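PDB 3GUE: UTP-glucose-1-phosphate uridylyltransferase 2 from Trypanosoma brucei, which probably catalyses the reaction of glucose 1-phosphate with UTP to give UDP-glucose and diphosphate. Local coordinates for residues 380-385 against 421-426; 415-420 against 440-445. All blocks are in the same frame, centred on the assembly; numbering follows the deposited sequence.

Contact 1: residues 380-385 against 421-426; sequences DLLALR and DGFEKL
F423 does most of the bridging here: its ring reaches from helix 420-427 to the side of helix 378-385. The short helix segments run 11.6 Å apart at closest approach and at 41° to each other, and the aromatic ring fills much of that separation. With CG anti to the backbone N (chi1 172°), the ring stands out toward the other helix.

The apolar contacts come from two consecutive leucines. CB of L382 lies 3.6 Å from CE1 of F423, and the ring tip, CZ, presses on the L382 backbone, 3.7 Å from CA. On the other branch of the ring, L381 brings CD2 to 3.6 Å from CE2 of F423. One turn on from F423, L426 brings CD2 to 4.2 Å from CD2 of L382.

The polar group is R385. Its NH1 sits at the edge of the F423 ring, 3.9 Å from CE2, with the two planes turned 42° apart. CD2 of L381 lies 3.9 Å above the centre of the guanidinium plane, while NH2 is hydrogen-bonded to O of Q100. No hydrogen bond runs between the two segments.

L382 and L426 also rest on L412, so strand 409-412 lies beneath both helices. This is the buried junction where a helix from between two parallel strands of the C-terminal β-helix meets helix 378-385, which precedes the first strand of that parallel sheet, 409-412, in the chain.

Contact 2: residues 415-420 against 440-445; sequences EHYKMI and LTVRGL
Y417 reaches across to the 440-445 segment and ends in a hydrogen bond to the carbonyl of G444. Starting at CB, the side chain leaves with CG anti to its own carbonyl carbon (chi1 -57°), which sends the ring toward the strand. CB and CG stand back from V442. One face of the ring is covered from within its own loop by CB of H416, 3.6 Å above the ring centre. Further out, CE2 of Y417 packs at 3.6 Å against CG1 of V442, whose side chain crosses the tyrosine at about a right angle. CZ of Y417 is 3.3 Å from O of G444, which lies at the ring edge near its plane. At the tip, OH of Y417 donates to O of G444 over 2.7 Å, in the carbonyl plane and on a lone pair, with a C=O...donor angle of 143°. A weak hydrogen bond joins the hydroxyl to N of V446.

The strand being met, 437-443, is the second in the parallel sheet of the C-terminal domain, a left-handed β-helix in this family. G444 lies just past its end, where the chain turns into strand 446-448, so the tyrosine grips the backbone at a corner of the coil.

H416 lies against the same corner. C of G444 lies oblique to the H416 ring, 3.4 Å from ND1 of H416, and CE1 of H416 is 3.4 Å from CA of G444. L445 comes over one face of the H416 imidazole in a CH-π contact, CG 4.3 Å from the centroid, with the two side chains crossing at about a right angle. The carboxylate oxygen OD2 of D413 accepts a bond from N of G444 and a weak one from ND1 of H416, linking the loop to the turn a second time.

How the contacts relate
Contacts 1 and 2 have centres 9 Å apart and meet mainly through Y417. Its ring, which reaches the strand in contact 2, also backs the helix of contact 1: CE1 of Y417 is 3.7 Å from CB of L426, and CD1 of Y417 is 3.7 Å from O of G422. Segment 415-420 runs into helix 420-427, and CD1 of I420, in the helix's first turn, lies 4.0 Å from CD2 of L381. On the side of contact 1, the L381 side chain lies about 12 Å from the bound UDP-glucose, and D380, on the same helix, accepts a hydrogen bond from the backbone N of K376, a UDP-glucose-binding residue.

Contact 1: residues 380-385 against 421-426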
loop_
_atom_site.group_PDB
_atom_site.type_symbol
_atom_site.label_atom_id
_atom_site.label_comp_id
_atom_site.label_asym_id
_atom_site.label_seq_id
_atom_site.Cartn_x
_atom_site.Cartn_y
_atom_site.Cartn_z
ATOM N N ASP A 380 -12.828 2.264 -1.184
ATOM C CA ASP A 380 -12.097 1.479 -2.172
ATOM C C ASP A 380 -12.576 0.047 -2.197
ATOM O O ASP A 380 -12.727 -0.562 -3.288
ATOM C CB ASP A 380 -10.598 1.463 -1.853
ATOM C CG ASP A 380 -9.891 2.800 -2.074
ATOM O OD1 ASP A 380 -10.280 3.597 -2.928
ATOM O OD2 ASP A 380 -8.886 3.051 -1.369
ATOM N N LEU A 381 -12.794 -0.485 -0.993
ATOM C CA LEU A 381 -13.264 -1.868 -0.781
ATOM C C LEU A 381 -14.628 -2.105 -1.382
ATOM O O LEU A 381 -14.861 -3.158 -1.971
ATOM C CB LEU A 381 -13.313 -2.208 0.699
ATOM C CG LEU A 381 -13.743 -3.646 1.023
ATOM C CD1 LEU A 381 -12.731 -4.630 0.405
ATOM C CD2 LEU A 381 -13.860 -3.790 2.558
ATOM N N LEU A 382 -15.534 -1.142 -1.166
ATOM C CA LEU A 382 -16.828 -1.110 -1.821
ATOM C C LEU A 382 -16.711 -1.232 -3.345
ATOM O O LEU A 382 -17.473 -2.013 -3.969
ATOM C CB LEU A 382 -17.593 0.185 -1.460
ATOM C CG LEU A 382 -18.890 0.540 -2.209
ATOM C CD1 LEU A 382 -19.902 -0.611 -2.110
ATOM C CD2 LEU A 382 -19.498 1.853 -1.648
ATOM N N ALA A 383 -15.786 -0.459 -3.935
ATOM C CA ALA A 383 -15.628 -0.446 -5.398
ATOM C C ALA A 383 -15.092 -1.801 -5.873
ATOM O O ALA A 383 -15.607 -2.359 -6.850
ATOM C CB ALA A 383 -14.716 0.701 -5.882
ATOM N N LEU A 384 -14.141 -2.358 -5.119
ATOM C CA LEU A 384 -13.542 -3.638 -5.486
ATOM C C LEU A 384 -14.535 -4.789 -5.438
ATOM O O LEU A 384 -14.576 -5.646 -6.362
ATOM C CB LEU A 384 -12.345 -3.960 -4.599
ATOM C CG LEU A 384 -11.401 -5.034 -5.166
ATOM C CD1 LEU A 384 -10.794 -4.591 -6.505
ATOM C CD2 LEU A 384 -10.299 -5.285 -4.191
ATOM N N ARG A 385 -15.352 -4.781 -4.385
ATOM C CA ARG A 385 -16.328 -5.834 -4.126
ATOM C C ARG A 385 -17.453 -5.752 -5.150
ATOM O O ARG A 385 -18.055 -6.766 -5.489
ATOM C CB ARG A 385 -16.871 -5.737 -2.702
ATOM C CG ARG A 385 -15.948 -6.321 -1.650
ATOM C CD ARG A 385 -16.560 -6.299 -0.262
ATOM N NE ARG A 385 -15.672 -6.965 0.678
ATOM C CZ ARG A 385 -15.898 -7.089 1.982
ATOM N NH1 ARG A 385 -16.999 -6.576 2.526
ATOM N NH2 ARG A 385 -15.011 -7.731 2.732
ATOM N N ASP A 421 -16.649 -2.027 10.548
ATOM C CA ASP A 421 -17.905 -2.224 11.254
ATOM C C ASP A 421 -19.028 -1.308 10.780
ATOM O O ASP A 421 -20.188 -1.720 10.724
ATOM C CB ASP A 421 -17.685 -1.978 12.748
ATOM C CG ASP A 421 -18.704 -2.651 13.582
ATOM O OD1 ASP A 421 -18.756 -3.905 13.516
ATOM O OD2 ASP A 421 -19.459 -1.937 14.298
ATOM N N GLY A 422 -18.694 -0.053 10.483
ATOM C CA GLY A 422 -19.674 0.900 9.982
ATOM C C GLY A 422 -20.005 0.606 8.531
ATOM O O GLY A 422 -21.182 0.682 8.131
ATOM N N PHE A 423 -18.956 0.263 7.760
ATOM C CA PHE A 423 -19.045 -0.087 6.341
ATOM C C PHE A 423 -19.913 -1.315 6.177
ATOM O O PHE A 423 -20.577 -1.461 5.168
ATOM C CB PHE A 423 -17.655 -0.347 5.714
ATOM C CG PHE A 423 -17.724 -0.892 4.288
ATOM C CD1 PHE A 423 -18.295 -0.132 3.256
ATOM C CD2 PHE A 423 -17.218 -2.159 3.983
ATOM C CE1 PHE A 423 -18.392 -0.646 1.936
ATOM C CE2 PHE A 423 -17.299 -2.678 2.677
ATOM C CZ PHE A 423 -17.895 -1.904 1.646
ATOM N N GLU A 424 -19.853 -2.200 7.168
ATOM C CA GLU A 424 -20.653 -3.429 7.239
ATOM C C GLU A 424 -22.176 -3.229 7.181
ATOM O O GLU A 424 -22.876 -4.018 6.544
ATOM C CB GLU A 424 -20.217 -4.267 8.435
ATOM C CG GLU A 424 -18.874 -4.959 8.152
ATOM C CD GLU A 424 -18.289 -5.697 9.320
ATOM O OE1 GLU A 424 -17.188 -6.256 9.148
ATOM O OE2 GLU A 424 -18.905 -5.727 10.405
ATOM N N LYS A 425 -22.689 -2.180 7.814
ATOM C CA LYS A 425 -24.111 -1.858 7.679
ATOM C C LYS A 425 -24.540 -1.406 6.275
ATOM O O LYS A 425 -25.671 -1.700 5.828
ATOM C CB LYS A 425 -24.561 -0.873 8.769
ATOM C CG LYS A 425 -25.072 -1.638 10.021
ATOM C CD LYS A 425 -24.819 -0.931 11.335
ATOM C CE LYS A 425 -23.608 -1.524 12.044
ATOM N NZ LYS A 425 -23.960 -2.763 12.840
ATOM N N LEU A 426 -23.636 -0.705 5.584
ATOM C CA LEU A 426 -23.904 -0.174 4.246
ATOM C C LEU A 426 -24.180 -1.267 3.190
ATOM O O LEU A 426 -25.108 -1.137 2.372
ATOM C CB LEU A 426 -22.738 0.733 3.793
ATOM C CG LEU A 426 -22.898 1.431 2.450
ATOM C CD1 LEU A 426 -24.087 2.417 2.561
ATOM C CD2 LEU A 426 -21.622 2.181 2.004
#

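Contact 2: residues 415-420 against 440-445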
loop_
_atom_site.group_PDB
_atom_site.type_symbol
_atom_site.label_atom_id
_atom_site.label_comp_id
_atom_site.label_asym_id
_atom_site.label_seq_id
_atom_site.Cartn_x
_atom_site.Cartn_y
_atom_site.Cartn_z
ATOM N N GLU A 415 -17.820 9.668 9.384
ATOM C CA GLU A 415 -18.408 9.422 10.714
ATOM C C GLU A 415 -19.105 8.054 10.813
ATOM O O GLU A 415 -19.431 7.586 11.901
ATOM C CB GLU A 415 -19.415 10.527 11.053
ATOM C CG GLU A 415 -18.853 11.943 11.042
ATOM C CD GLU A 415 -19.894 12.997 11.393
ATOM O OE1 GLU A 415 -21.102 12.669 11.421
ATOM O OE2 GLU A 415 -19.512 14.161 11.657
ATOM N N HIS A 416 -19.338 7.422 9.662
ATOM C CA HIS A 416 -20.123 6.188 9.616
ATOM C C HIS A 416 -19.461 4.988 8.933
ATOM O O HIS A 416 -19.777 3.834 9.268
ATOM C CB HIS A 416 -21.484 6.445 8.950
ATOM C CG HIS A 416 -22.346 7.412 9.694
ATOM N ND1 HIS A 416 -22.875 8.540 9.106
ATOM C CD2 HIS A 416 -22.750 7.433 10.984
ATOM C CE1 HIS A 416 -23.579 9.212 10.004
ATOM N NE2 HIS A 416 -23.525 8.558 11.153
ATOM N N TYR A 417 -18.581 5.252 7.976
ATOM C CA TYR A 417 -18.159 4.195 7.027
ATOM C C TYR A 417 -16.671 3.933 6.987
ATOM O O TYR A 417 -16.184 3.155 6.155
ATOM C CB TYR A 417 -18.668 4.537 5.621
ATOM C CG TYR A 417 -20.172 4.694 5.616
ATOM C CD1 TYR A 417 -20.988 3.612 5.938
ATOM C CD2 TYR A 417 -20.769 5.924 5.360
ATOM C CE1 TYR A 417 -22.368 3.737 5.959
ATOM C CE2 TYR A 417 -22.148 6.066 5.401
ATOM C CZ TYR A 417 -22.939 4.968 5.704
ATOM O OH TYR A 417 -24.297 5.088 5.729
ATOM N N LYS A 418 -15.949 4.604 7.873
ATOM C CA LYS A 418 -14.503 4.613 7.804
ATOM C C LYS A 418 -14.014 3.303 8.412
ATOM O O LYS A 418 -13.133 2.638 7.845
ATOM C CB LYS A 418 -13.945 5.867 8.482
ATOM C CG LYS A 418 -12.499 5.738 8.956
ATOM C CD LYS A 418 -11.831 7.085 9.147
ATOM C CE LYS A 418 -10.349 6.889 9.392
ATOM N NZ LYS A 418 -9.730 5.923 8.433
ATOM N N MET A 419 -14.630 2.923 9.529
ATOM C CA MET A 419 -14.348 1.662 10.195
ATOM C C MET A 419 -15.141 0.544 9.538
ATOM O O MET A 419 -16.283 0.764 9.107
ATOM C CB MET A 419 -14.674 1.756 11.678
ATOM C CG MET A 419 -13.921 2.860 12.471
ATOM S SD MET A 419 -12.141 2.595 12.744
ATOM C CE MET A 419 -11.486 3.510 11.345
ATOM N N ILE A 420 -14.540 -0.650 9.448
ATOM C CA ILE A 420 -15.163 -1.730 8.657
ATOM C C ILE A 420 -16.519 -2.138 9.226
ATOM O O ILE A 420 -17.418 -2.527 8.477
ATOM C CB ILE A 420 -14.244 -2.987 8.401
ATOM C CG1 ILE A 420 -15.049 -4.044 7.617
ATOM C CG2 ILE A 420 -13.767 -3.582 9.682
ATOM C CD1 ILE A 420 -14.364 -4.686 6.453
ATOM N N LEU A 440 -20.274 8.298 -6.384
ATOM C CA LEU A 440 -21.273 7.994 -5.347
ATOM C C LEU A 440 -20.876 8.605 -4.002
ATOM O O LEU A 440 -19.819 8.292 -3.461
ATOM C CB LEU A 440 -21.511 6.480 -5.202
ATOM C CG LEU A 440 -22.365 6.031 -4.005
ATOM C CD1 LEU A 440 -23.885 6.334 -4.189
ATOM C CD2 LEU A 440 -22.122 4.556 -3.626
ATOM N N THR A 441 -21.738 9.489 -3.492
ATOM C CA THR A 441 -21.528 10.140 -2.220
ATOM C C THR A 441 -22.633 9.705 -1.236
ATOM O O THR A 441 -23.834 9.770 -1.551
ATOM C CB THR A 441 -21.442 11.700 -2.409
ATOM O OG1 THR A 441 -20.294 12.000 -3.222
ATOM C CG2 THR A 441 -21.306 12.429 -1.091
ATOM N N VAL A 442 -22.212 9.254 -0.055
ATOM C CA VAL A 442 -23.126 8.781 0.965
ATOM C C VAL A 442 -22.857 9.471 2.277
ATOM O O VAL A 442 -21.706 9.568 2.714
ATOM C CB VAL A 442 -23.040 7.254 1.135
ATOM C CG1 VAL A 442 -23.924 6.757 2.297
ATOM C CG2 VAL A 442 -23.396 6.561 -0.208
ATOM N N ARG A 443 -23.940 9.958 2.884
ATOM C CA ARG A 443 -23.903 10.804 4.071
ATOM C C ARG A 443 -25.005 10.355 5.024
ATOM O O ARG A 443 -26.135 10.102 4.589
ATOM C CB ARG A 443 -24.137 12.282 3.702
ATOM C CG ARG A 443 -22.966 12.977 3.026
ATOM C CD ARG A 443 -21.793 13.104 4.002
ATOM N NE ARG A 443 -20.626 13.744 3.399
ATOM C CZ ARG A 443 -19.711 13.108 2.670
ATOM N NH1 ARG A 443 -19.809 11.799 2.438
ATOM N NH2 ARG A 443 -18.684 13.780 2.179
ATOM N N GLY A 444 -24.675 10.272 6.313
ATOM C CA GLY A 444 -25.597 9.741 7.317
ATOM C C GLY A 444 -25.668 8.220 7.273
ATOM O O GLY A 444 -24.880 7.557 6.548
ATOM N N LEU A 445 -26.587 7.654 8.060
ATOM C CA LEU A 445 -26.800 6.185 8.064
ATOM C C LEU A 445 -27.642 5.683 6.875
ATOM O O LEU A 445 -28.769 6.116 6.679
ATOM C CB LEU A 445 -27.398 5.712 9.392
ATOM C CG LEU A 445 -26.477 5.727 10.619
ATOM C CD1 LEU A 445 -27.289 5.784 11.910
ATOM C CD2 LEU A 445 -25.519 4.506 10.608
#